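Local coordinates for protein endoribonuclease MazF3 (Mycobacterium tuberculosis, PDB 5UCT) that acts as the toxin of a type II toxin-antitoxin system, an endoribonuclease that cleaves mRNA and 23S rRNA, mainly after the first two uridines of UUCCU, at residues P3-Q8 with C71-Q76; T31-T36 with D63-I68; A43-V48 with P57-C62; A50-N55 with G78-S83. All coordinates share one frame; numbering follows the deposited sequence.

Interaction 1: P3-Q8 with C71-Q76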
loop_
_atom_site.group_PDB
_atom_site.type_symbol
_atom_site.label_atom_id
_atom_site.label_comp_id
_atom_site.label_asym_id
_atom_site.label_seq_id
_atom_site.Cartn_x
_atom_site.Cartn_y
_atom_site.Cartn_z
ATOM N N PRO A 3 -1.797 -9.546 12.111
ATOM C CA PRO A 3 -1.056 -9.227 13.334
ATOM C C PRO A 3 -0.541 -7.792 13.343
ATOM O O PRO A 3 -0.608 -7.063 12.353
ATOM C CB PRO A 3 0.104 -10.228 13.308
ATOM C CG PRO A 3 0.351 -10.449 11.862
ATOM C CD PRO A 3 -0.995 -10.361 11.180
ATOM N N ILE A 4 -0.016 -7.403 14.504
ATOM C CA ILE A 4 0.515 -6.065 14.747
ATOM C C ILE A 4 1.919 -6.222 15.313
ATOM O O ILE A 4 2.081 -6.633 16.469
ATOM C CB ILE A 4 -0.364 -5.257 15.713
ATOM C CG1 ILE A 4 -1.817 -5.229 15.242
ATOM C CG2 ILE A 4 0.181 -3.846 15.879
ATOM C CD1 ILE A 4 -2.719 -4.378 16.118
ATOM N N HIS A 5 2.927 -5.885 14.518
ATOM C CA HIS A 5 4.320 -5.949 14.936
ATOM C C HIS A 5 4.865 -4.549 15.186
ATOM O O HIS A 5 4.255 -3.539 14.829
ATOM C CB HIS A 5 5.181 -6.652 13.879
ATOM C CG HIS A 5 4.831 -8.091 13.667
ATOM N ND1 HIS A 5 3.846 -8.496 12.794
ATOM C CD2 HIS A 5 5.340 -9.221 14.212
ATOM C CE1 HIS A 5 3.760 -9.814 12.811
ATOM N NE2 HIS A 5 4.655 -10.278 13.664
ATOM N N ILE A 6 6.030 -4.506 15.820
ATOM C CA ILE A 6 6.871 -3.315 15.837
ATOM C C ILE A 6 7.789 -3.385 14.628
ATOM O O ILE A 6 8.341 -4.447 14.316
ATOM C CB ILE A 6 7.675 -3.218 17.148
ATOM C CG1 ILE A 6 6.734 -3.133 18.350
ATOM C CG2 ILE A 6 8.608 -2.016 17.124
ATOM C CD1 ILE A 6 7.442 -3.057 19.688
ATOM N N ALA A 7 7.945 -2.265 13.928
ATOM C CA ALA A 7 8.763 -2.237 12.725
ATOM C C ALA A 7 9.675 -1.020 12.744
ATOM O O ALA A 7 9.365 0.001 13.365
ATOM C CB ALA A 7 7.903 -2.224 11.456
ATOM N N GLN A 8 10.803 -1.141 12.045
ATOM C CA GLN A 8 11.776 -0.059 11.923
ATOM C C GLN A 8 11.489 0.699 10.631
ATOM O O GLN A 8 11.955 0.315 9.555
ATOM C CB GLN A 8 13.200 -0.604 11.947
ATOM C CG GLN A 8 14.270 0.477 11.974
ATOM C CD GLN A 8 14.250 1.274 13.261
ATOM O OE1 GLN A 8 13.975 0.735 14.332
ATOM N NE2 GLN A 8 14.537 2.567 13.164
ATOM N N CYS A 71 13.608 -8.000 7.558
ATOM C CA CYS A 71 14.660 -7.740 8.538
ATOM C C CYS A 71 14.301 -6.579 9.457
ATOM O O CYS A 71 14.740 -6.543 10.612
ATOM C CB CYS A 71 15.987 -7.459 7.833
ATOM S SG CYS A 71 16.808 -8.914 7.140
ATOM N N ASP A 72 13.512 -5.624 8.969
ATOM C CA ASP A 72 13.066 -4.497 9.777
ATOM C C ASP A 72 11.803 -4.800 10.572
ATOM O O ASP A 72 11.300 -3.914 11.270
ATOM C CB ASP A 72 12.833 -3.267 8.891
ATOM C CG ASP A 72 14.079 -2.849 8.132
ATOM O OD1 ASP A 72 15.196 -3.140 8.610
ATOM O OD2 ASP A 72 13.940 -2.227 7.060
ATOM N N LEU A 73 11.276 -6.020 10.483
ATOM C CA LEU A 73 10.094 -6.409 11.238
ATOM C C LEU A 73 10.518 -6.971 12.588
ATOM O O LEU A 73 11.379 -7.854 12.656
ATOM C CB LEU A 73 9.270 -7.438 10.463
ATOM C CG LEU A 73 7.789 -7.511 10.844
ATOM C CD1 LEU A 73 7.095 -6.204 10.494
ATOM C CD2 LEU A 73 7.097 -8.687 10.171
ATOM N N GLY A 74 9.913 -6.459 13.658
ATOM C CA GLY A 74 10.330 -6.823 14.997
ATOM C C GLY A 74 9.311 -7.614 15.794
ATOM O O GLY A 74 8.648 -8.510 15.260
ATOM N N ARG A 75 9.180 -7.277 17.077
ATOM C CA ARG A 75 8.364 -8.065 17.992
ATOM C C ARG A 75 6.893 -8.034 17.596
ATOM O O ARG A 75 6.377 -7.015 17.129
ATOM C CB ARG A 75 8.519 -7.547 19.424
ATOM C CG ARG A 75 9.828 -7.911 20.109
ATOM C CD ARG A 75 10.954 -6.965 19.726
ATOM N NE ARG A 75 11.920 -7.602 18.839
ATOM C CZ ARG A 75 12.956 -8.320 19.261
ATOM N NH1 ARG A 75 13.159 -8.494 20.560
ATOM N NH2 ARG A 75 13.789 -8.866 18.386
ATOM N N GLN A 76 6.222 -9.167 17.790
ATOM C CA GLN A 76 4.775 -9.258 17.632
ATOM C C GLN A 76 4.107 -8.738 18.899
ATOM O O GLN A 76 4.312 -9.290 19.985
ATOM C CB GLN A 76 4.372 -10.704 17.348
ATOM C CG GLN A 76 2.980 -11.109 17.829
ATOM C CD GLN A 76 1.865 -10.561 16.962
ATOM O OE1 GLN A 76 1.649 -9.352 16.897
ATOM N NE2 GLN A 76 1.145 -11.454 16.291
#

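Interaction 2: T31-T36 with D63-I68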
loop_
_atom_site.group_PDB
_atom_site.type_symbol
_atom_site.label_atom_id
_atom_site.label_comp_id
_atom_site.label_asym_id
_atom_site.label_seq_id
_atom_site.Cartn_x
_atom_site.Cartn_y
_atom_site.Cartn_z
ATOM N N THR A 31 4.262 -5.721 3.278
ATOM C CA THR A 31 3.580 -4.437 3.201
ATOM C C THR A 31 2.850 -4.187 4.512
ATOM O O THR A 31 2.100 -5.045 4.987
ATOM C CB THR A 31 2.599 -4.405 2.029
ATOM O OG1 THR A 31 3.298 -4.682 0.811
ATOM C CG2 THR A 31 1.942 -3.038 1.920
ATOM N N VAL A 32 3.080 -3.011 5.100
ATOM C CA VAL A 32 2.557 -2.677 6.416
ATOM C C VAL A 32 1.866 -1.320 6.362
ATOM O O VAL A 32 2.066 -0.530 5.437
ATOM C CB VAL A 32 3.663 -2.667 7.493
ATOM C CG1 VAL A 32 4.334 -4.029 7.582
ATOM C CG2 VAL A 32 4.686 -1.585 7.192
ATOM N N ALA A 33 1.040 -1.062 7.374
ATOM C CA ALA A 33 0.402 0.234 7.567
ATOM C C ALA A 33 0.799 0.772 8.933
ATOM O O ALA A 33 0.552 0.101 9.950
ATOM C CB ALA A 33 -1.121 0.131 7.452
ATOM N N PRO A 34 1.406 1.952 9.021
ATOM C CA PRO A 34 1.890 2.439 10.315
ATOM C C PRO A 34 0.745 2.861 11.221
ATOM O O PRO A 34 -0.359 3.181 10.774
ATOM C CB PRO A 34 2.765 3.637 9.935
ATOM C CG PRO A 34 2.171 4.129 8.663
ATOM C CD PRO A 34 1.675 2.907 7.935
ATOM N N ILE A 35 1.031 2.860 12.520
ATOM C CA ILE A 35 0.073 3.244 13.549
ATOM C C ILE A 35 0.654 4.437 14.297
ATOM O O ILE A 35 1.683 4.311 14.976
ATOM C CB ILE A 35 -0.231 2.090 14.513
ATOM C CG1 ILE A 35 -0.807 0.892 13.770
ATOM C CG2 ILE A 35 -1.207 2.528 15.581
ATOM C CD1 ILE A 35 -1.186 -0.223 14.701
ATOM N N THR A 36 0.000 5.591 14.184
ATOM C CA THR A 36 0.442 6.806 14.852
ATOM C C THR A 36 -0.647 7.312 15.787
ATOM O O THR A 36 -1.843 7.153 15.520
ATOM C CB THR A 36 0.822 7.902 13.842
ATOM O OG1 THR A 36 1.261 9.072 14.544
ATOM C CG2 THR A 36 -0.364 8.260 12.952
ATOM N N ASP A 63 -3.088 5.749 4.514
ATOM C CA ASP A 63 -2.524 6.574 3.453
ATOM C C ASP A 63 -1.005 6.527 3.415
ATOM O O ASP A 63 -0.408 7.102 2.498
ATOM C CB ASP A 63 -2.985 8.024 3.612
ATOM C CG ASP A 63 -4.278 8.304 2.884
ATOM O OD1 ASP A 63 -4.406 7.872 1.721
ATOM O OD2 ASP A 63 -5.166 8.952 3.476
ATOM N N ASN A 64 -0.372 5.855 4.374
ATOM C CA ASN A 64 1.079 5.810 4.488
ATOM C C ASN A 64 1.597 4.379 4.507
ATOM O O ASN A 64 2.566 4.065 5.198
ATOM C CB ASN A 64 1.550 6.555 5.736
ATOM C CG ASN A 64 1.159 8.016 5.728
ATOM O OD1 ASN A 64 0.478 8.491 6.634
ATOM N ND2 ASN A 64 1.599 8.741 4.707
ATOM N N THR A 65 0.961 3.488 3.754
ATOM C CA THR A 65 1.407 2.102 3.722
ATOM C C THR A 65 2.788 1.999 3.080
ATOM O O THR A 65 3.130 2.750 2.161
ATOM C CB THR A 65 0.414 1.231 2.954
ATOM O OG1 THR A 65 0.585 1.457 1.549
ATOM C CG2 THR A 65 -1.017 1.578 3.351
ATOM N N GLN A 66 3.588 1.060 3.579
ATOM C CA GLN A 66 4.954 0.882 3.113
ATOM C C GLN A 66 5.262 -0.604 3.008
ATOM O O GLN A 66 4.729 -1.419 3.765
ATOM C CB GLN A 66 5.966 1.552 4.056
ATOM C CG GLN A 66 5.748 3.050 4.265
ATOM C CD GLN A 66 6.394 3.896 3.188
ATOM O OE1 GLN A 66 7.030 3.375 2.276
ATOM N NE2 GLN A 66 6.243 5.211 3.296
ATOM N N THR A 67 6.129 -0.948 2.057
ATOM C CA THR A 67 6.682 -2.294 1.934
ATOM C C THR A 67 8.112 -2.256 2.459
ATOM O O THR A 67 8.986 -1.629 1.850
ATOM C CB THR A 67 6.642 -2.783 0.486
ATOM O OG1 THR A 67 5.284 -2.855 0.040
ATOM C CG2 THR A 67 7.271 -4.158 0.378
ATOM N N ILE A 68 8.346 -2.918 3.588
ATOM C CA ILE A 68 9.642 -2.884 4.262
ATOM C C ILE A 68 10.274 -4.270 4.205
ATOM O O ILE A 68 9.561 -5.265 4.017
ATOM C CB ILE A 68 9.502 -2.402 5.717
ATOM C CG1 ILE A 68 8.768 -3.450 6.564
ATOM C CG2 ILE A 68 8.769 -1.077 5.772
ATOM C CD1 ILE A 68 8.702 -3.110 8.035
#

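Interaction 3: A43-V48 with P57-C62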
loop_
_atom_site.group_PDB
_atom_site.type_symbol
_atom_site.label_atom_id
_atom_site.label_comp_id
_atom_site.label_asym_id
_atom_site.label_seq_id
_atom_site.Cartn_x
_atom_site.Cartn_y
_atom_site.Cartn_z
ATOM N N ALA A 43 -10.973 9.585 6.655
ATOM C CA ALA A 43 -11.705 8.349 6.399
ATOM C C ALA A 43 -10.771 7.155 6.265
ATOM O O ALA A 43 -11.177 6.020 6.541
ATOM C CB ALA A 43 -12.563 8.493 5.143
ATOM N N THR A 44 -9.532 7.382 5.829
ATOM C CA THR A 44 -8.574 6.307 5.603
ATOM C C THR A 44 -7.903 5.832 6.886
ATOM O O THR A 44 -6.872 5.157 6.817
ATOM C CB THR A 44 -7.505 6.753 4.601
ATOM O OG1 THR A 44 -6.663 7.744 5.206
ATOM C CG2 THR A 44 -8.161 7.352 3.367
ATOM N N GLU A 45 -8.460 6.166 8.044
ATOM C CA GLU A 45 -7.918 5.748 9.325
ATOM C C GLU A 45 -8.812 4.681 9.943
ATOM O O GLU A 45 -10.030 4.673 9.740
ATOM C CB GLU A 45 -7.784 6.941 10.276
ATOM C CG GLU A 45 -6.887 8.057 9.757
ATOM C CD GLU A 45 -6.910 9.285 10.646
ATOM O OE1 GLU A 45 -7.856 9.423 11.450
ATOM O OE2 GLU A 45 -5.980 10.111 10.543
ATOM N N VAL A 46 -8.194 3.770 10.697
ATOM C CA VAL A 46 -8.905 2.721 11.411
ATOM C C VAL A 46 -8.507 2.804 12.879
ATOM O O VAL A 46 -7.320 2.687 13.201
ATOM C CB VAL A 46 -8.613 1.319 10.854
ATOM C CG1 VAL A 46 -9.399 0.269 11.625
ATOM C CG2 VAL A 46 -8.952 1.252 9.373
ATOM N N PRO A 47 -9.442 3.011 13.802
ATOM C CA PRO A 47 -9.064 3.193 15.208
ATOM C C PRO A 47 -8.573 1.901 15.845
ATOM O O PRO A 47 -9.128 0.822 15.620
ATOM C CB PRO A 47 -10.360 3.679 15.868
ATOM C CG PRO A 47 -11.230 4.144 14.737
ATOM C CD PRO A 47 -10.873 3.274 13.577
ATOM N N VAL A 48 -7.512 2.029 16.642
ATOM C CA VAL A 48 -7.001 0.952 17.483
ATOM C C VAL A 48 -6.652 1.554 18.838
ATOM O O VAL A 48 -6.313 2.736 18.942
ATOM C CB VAL A 48 -5.774 0.250 16.855
ATOM C CG1 VAL A 48 -6.183 -0.551 15.626
ATOM C CG2 VAL A 48 -4.703 1.270 16.498
ATOM N N PRO A 57 -4.663 5.645 22.879
ATOM C CA PRO A 57 -5.402 5.316 21.653
ATOM C C PRO A 57 -4.665 5.797 20.413
ATOM O O PRO A 57 -3.977 6.822 20.426
ATOM C CB PRO A 57 -6.739 6.048 21.834
ATOM C CG PRO A 57 -6.485 7.068 22.892
ATOM C CD PRO A 57 -5.478 6.451 23.802
ATOM N N SER A 58 -4.812 5.037 19.328
ATOM C CA SER A 58 -4.056 5.285 18.107
ATOM C C SER A 58 -4.926 4.927 16.905
ATOM O O SER A 58 -6.085 4.529 17.050
ATOM C CB SER A 58 -2.742 4.499 18.125
ATOM O OG SER A 58 -1.799 5.077 17.248
ATOM N N VAL A 59 -4.364 5.089 15.704
ATOM C CA VAL A 59 -5.096 4.829 14.471
ATOM C C VAL A 59 -4.160 4.202 13.448
ATOM O O VAL A 59 -2.961 4.489 13.420
ATOM C CB VAL A 59 -5.741 6.109 13.891
ATOM C CG1 VAL A 59 -6.899 6.577 14.760
ATOM C CG2 VAL A 59 -4.697 7.209 13.739
ATOM N N VAL A 60 -4.720 3.338 12.607
ATOM C CA VAL A 60 -3.990 2.766 11.479
ATOM C C VAL A 60 -4.081 3.736 10.307
ATOM O O VAL A 60 -5.175 4.018 9.806
ATOM C CB VAL A 60 -4.548 1.387 11.098
ATOM C CG1 VAL A 60 -3.912 0.893 9.806
ATOM C CG2 VAL A 60 -4.317 0.392 12.223
ATOM N N SER A 61 -2.934 4.249 9.869
ATOM C CA SER A 61 -2.871 5.244 8.797
ATOM C C SER A 61 -2.706 4.519 7.466
ATOM O O SER A 61 -1.596 4.145 7.080
ATOM C CB SER A 61 -1.727 6.223 9.042
ATOM O OG SER A 61 -1.515 7.060 7.919
ATOM N N CYS A 62 -3.817 4.331 6.752
ATOM C CA CYS A 62 -3.802 3.607 5.487
ATOM C C CYS A 62 -3.323 4.454 4.316
ATOM O O CYS A 62 -3.179 3.922 3.211
ATOM C CB CYS A 62 -5.194 3.057 5.179
ATOM S SG CYS A 62 -5.651 1.616 6.170
HETATM O O HOH W 1 -4.565 7.168 6.418
#

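Interaction 4: A50-N55 with G78-S83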
loop_
_atom_site.group_PDB
_atom_site.type_symbol
_atom_site.label_atom_id
_atom_site.label_comp_id
_atom_site.label_asym_id
_atom_site.label_seq_id
_atom_site.Cartn_x
_atom_site.Cartn_y
_atom_site.Cartn_z
ATOM N N ALA A 50 -5.858 0.386 23.388
ATOM C CA ALA A 50 -5.095 -0.476 24.284
ATOM C C ALA A 50 -5.515 -1.933 24.182
ATOM O O ALA A 50 -4.732 -2.819 24.543
ATOM C CB ALA A 50 -5.241 0.008 25.728
ATOM N N VAL A 51 -6.734 -2.199 23.711
ATOM C CA VAL A 51 -7.159 -3.574 23.468
ATOM C C VAL A 51 -6.247 -4.234 22.442
ATOM O O VAL A 51 -5.844 -5.393 22.601
ATOM C CB VAL A 51 -8.634 -3.601 23.025
ATOM C CG1 VAL A 51 -9.000 -4.960 22.453
ATOM C CG2 VAL A 51 -9.541 -3.245 24.195
ATOM N N ASN A 52 -5.889 -3.499 21.387
ATOM C CA ASN A 52 -5.036 -4.065 20.347
ATOM C C ASN A 52 -3.609 -4.265 20.846
ATOM O O ASN A 52 -2.940 -5.226 20.451
ATOM C CB ASN A 52 -5.059 -3.169 19.109
ATOM C CG ASN A 52 -6.468 -2.892 18.618
ATOM O OD1 ASN A 52 -7.093 -1.908 19.014
ATOM N ND2 ASN A 52 -6.976 -3.761 17.752
ATOM N N GLY A 53 -3.125 -3.375 21.711
ATOM C CA GLY A 53 -1.804 -3.538 22.287
ATOM C C GLY A 53 -1.009 -2.256 22.422
ATOM O O GLY A 53 0.214 -2.294 22.583
ATOM N N LEU A 54 -1.687 -1.116 22.362
ATOM C CA LEU A 54 -1.042 0.182 22.476
ATOM C C LEU A 54 -1.250 0.760 23.872
ATOM O O LEU A 54 -2.073 0.285 24.657
ATOM C CB LEU A 54 -1.580 1.151 21.415
ATOM C CG LEU A 54 -1.319 0.842 19.937
ATOM C CD1 LEU A 54 0.105 0.339 19.732
ATOM C CD2 LEU A 54 -2.339 -0.140 19.368
ATOM N N ASN A 55 -0.478 1.801 24.180
ATOM C CA ASN A 55 -0.679 2.535 25.422
ATOM C C ASN A 55 -1.865 3.477 25.263
ATOM O O ASN A 55 -2.981 3.162 25.690
ATOM C CB ASN A 55 0.582 3.313 25.805
ATOM C CG ASN A 55 1.797 2.419 25.953
ATOM O OD1 ASN A 55 1.689 1.271 26.383
ATOM N ND2 ASN A 55 2.965 2.944 25.597
ATOM N N GLY A 78 0.410 -7.751 19.526
ATOM C CA GLY A 78 -1.017 -7.540 19.480
ATOM C C GLY A 78 -1.638 -8.166 18.253
ATOM O O GLY A 78 -1.046 -9.033 17.602
ATOM N N TYR A 79 -2.846 -7.702 17.942
ATOM C CA TYR A 79 -3.666 -8.282 16.891
ATOM C C TYR A 79 -4.744 -7.277 16.519
ATOM O O TYR A 79 -5.201 -6.503 17.365
ATOM C CB TYR A 79 -4.305 -9.597 17.356
ATOM C CG TYR A 79 -4.534 -10.615 16.266
ATOM C CD1 TYR A 79 -3.980 -10.453 15.006
ATOM C CD2 TYR A 79 -5.309 -11.742 16.499
ATOM C CE1 TYR A 79 -4.187 -11.388 14.011
ATOM C CE2 TYR A 79 -5.522 -12.681 15.510
ATOM C CZ TYR A 79 -4.960 -12.498 14.268
ATOM O OH TYR A 79 -5.169 -13.431 13.278
ATOM N N LEU A 80 -5.141 -7.286 15.250
ATOM C CA LEU A 80 -6.312 -6.536 14.815
ATOM C C LEU A 80 -7.526 -7.445 14.936
ATOM O O LEU A 80 -7.575 -8.508 14.305
ATOM C CB LEU A 80 -6.161 -6.029 13.381
ATOM C CG LEU A 80 -7.306 -5.129 12.903
ATOM C CD1 LEU A 80 -7.196 -3.733 13.510
ATOM C CD2 LEU A 80 -7.372 -5.054 11.384
ATOM N N LEU A 81 -8.494 -7.036 15.752
ATOM C CA LEU A 81 -9.678 -7.854 15.979
ATOM C C LEU A 81 -10.417 -8.092 14.669
ATOM O O LEU A 81 -10.485 -7.213 13.807
ATOM C CB LEU A 81 -10.604 -7.185 16.998
ATOM C CG LEU A 81 -10.338 -7.421 18.490
ATOM C CD1 LEU A 81 -8.933 -6.998 18.899
ATOM C CD2 LEU A 81 -11.377 -6.691 19.327
ATOM N N ALA A 82 -10.962 -9.302 14.520
ATOM C CA ALA A 82 -11.650 -9.666 13.287
ATOM C C ALA A 82 -12.876 -8.799 13.031
ATOM O O ALA A 82 -13.316 -8.694 11.881
ATOM C CB ALA A 82 -12.051 -11.141 13.325
ATOM N N SER A 83 -13.437 -8.180 14.072
ATOM C CA SER A 83 -14.554 -7.264 13.880
ATOM C C SER A 83 -14.126 -5.968 13.204
ATOM O O SER A 83 -14.977 -5.258 12.658
ATOM C CB SER A 83 -15.223 -6.961 15.222
ATOM O OG SER A 83 -14.288 -6.442 16.152
#

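Interaction 1: P3-Q8 with C71-Q76
Strand 3-8 runs against segment 71-76 in antiparallel fashion, the short strand axes lying 143° apart, and three backbone bonds join them: Ile6 N to Arg75 O (2.9 Å), Gly74 N to Ile6 O (2.6 Å) and Gln8 N to Asp72 O (2.9 Å). His5 faces Gln76 and Ala7 faces Leu73 in non-hydrogen-bonded pairs; segment 71-76 takes three steps from Leu73 to Gln76 against two from His5 to Ala7, a shift of register that makes a beta bulge. All four side chains lie on one face of the sheet, where the imidazole of His5 is central. With CG turned beside the backbone N (chi1 -64°), the ring leans over the partner strand and receives Leu73 on one face, CD2 standing 4.2 Å from the ring centroid in a CH-pi contact. Leu73 sends its other methyl, CD1, beneath the His5 CB (3.9 Å) and on to Ala7 CB. CD of Gln76 lies over the opposite face, toward its rim, while the Gln76 CB comes within 3.6 Å of His5 CD2. The bulge lies within the antiparallel sheet of the SH3-like MazF fold, close to the turn between strands 66-69 and 73-79. Across the sheet from segment 71-76, strand 12-17 pairs with the far edge of strand 3-8, and Ile17 touches both His5 and Leu73. Gln8 and Asp72 touch through their CB atoms, 4.1 Å apart.

Interaction 2: T31-T36 with D63-I68
Thr31 and Val32 pair with Thr67 and Gln66 in an antiparallel ladder whose short axes diverge strongly, at 124°. The Val32-Gln66 pair is the hydrogen-bonded one: Val32 N reaches Gln66 O at 2.7 Å in a nearly straight bond (170°), and Gln66 N returns to Val32 O at 2.9 Å. Two residues on, the place of the next N-H is taken by Pro34, which has none. Pro34 instead sets its CD against Asn64 O (3.1 Å) and its CG against Asn64 CB (3.9 Å), the two side chains meeting at about a right angle. On one face of the ladder Thr31 and Thr67 meet at an oblique angle. Both place OG1 beside the backbone N (chi1 -57° in Thr31), which turns the hydroxyl oxygens toward each other, OG1 to OG1 at 2.8 Å. The Thr67 hydroxyl is hydrogen-bonded to Thr65 O of the second subunit, and the Gln66 amide on the other face reaches Thr67 O of that subunit, so polar ends of this ladder take part in the dimer contact. Apolar packing is slighter: Val32 CG2 touches Ile68 CG2 at 4.4 Å and comes near Gln66 O. Strand 29-36 is central here, pairing with strand 12-17 along one edge and, on the other, with 66-69 near its start and 58-61 near its end, where Ala33 and Ile35 touch Val60.

Interaction 3: A43-V48 with P57-C62
A beta hairpin joins strands 45-48 and 58-61 at one side of the curled antiparallel sheet, 58-61 lying between 45-48 and strand 29-36. Five backbone bonds span it. Val46 and Val60 form a hydrogen-bonded pair, Val60 N to Val46 O at 2.7 Å and Val46 N to a lone pair of Val60 O at 3.2 Å; Val48 and Ser58 form a second, although Val48 N approaches Ser58 O from above the carbonyl plane, 40° out of it. Cys62 N to Thr44 O (3.2 Å) extends the ladder past the strand ends. Pro47, without an N-H, falls in the non-hydrogen-bonded pair with Val59. The face carrying Val46, Val48, Ser58 and Val60 is largely apolar, with Ser58 OG bonded to Thr36 O. Val46 CB meets Val60 CB at 4.1 Å, and Val48 CG1 meets Val60 CG2 at 4.0 Å, the branches lying across one another. For Val60, CG1 stands anti to the backbone N (chi1 172°), which leaves CG2 as the methyl directed at Val48. Ala91 of helix 85-96 covers Val46 and Cys62, and Ile35 covers Val48 and Val60. Near the open end, Thr44 OG1 is bonded to Asp63 and receives a bond from a water that also gives a weak one to Ser61 OG, itself held by Asn64. Main-chain bonds thus fix the register, valines face the hydrophobic interior and hydroxyls link the hairpin to the turn beyond.

Interaction 4: A50-N55 with G78-S83
Asn52 points its amide at the main chain of Tyr79 and so makes the one hydrogen bond between the two segments. ND2 meets a lone pair of Tyr79 O at 3.3 Å with an N-H...O angle of 165°, and the acceptor lies close to the plane of the amide. CG sits beside the backbone N of Asn52 (chi1 -54°), and a chi2 of 91° then turns the amide so that ND2 comes forward to segment 78-83. OD1 meanwhile accepts from Asp49 N, and ND2 has a further partner in Gln84 OE1, so three bonds fix the rotation of this buried group. Leu81 closes over the amide with its CD1 methyl, 4.0 Å from ND2, and the same methyl touches Val51 CG1 at 4.1 Å; there the valine and leucine side chains stand at about a right angle. Leu80 approaches the amide too, its CD1 lying 4.2 Å from Asn52 ND2. Past the amide the two backbones come together, Asn52 O resting 3.2 Å from Gly78 CA in a CA-H...O contact, with no side chain on Gly78 to stand between them. The contact lays the loop between strands 45-48 and 58-61 against the end of strand 73-79 and the residues that follow it toward helix 85-96, while Leu54 and Leu80 both rest on Val48 of strand 45-48.

In the fold
All four interactions reach one curled antiparallel sheet, interaction 4 through a loop laid on the end of strand 73-79. Along the chain, interaction 3 is nested within the loop closed by interaction 2, and interaction 2 within that of interaction 1; interaction 4 crosses the others. Interactions 1 and 3 lie on opposite sides of the chain's centre, their own centres about 18 Å apart, with that of interaction 2 about 11 Å from each. Interactions 1 and 2 touch through Ala7 and Ile68, and 2 and 3 through Thr36 with Ser58. Leu80 and Leu54 join interaction 4 to Val48 of interaction 3, centres about 12 Å apart. Interaction 2 also bonds to the second subunit, tying the sheet to the dimer.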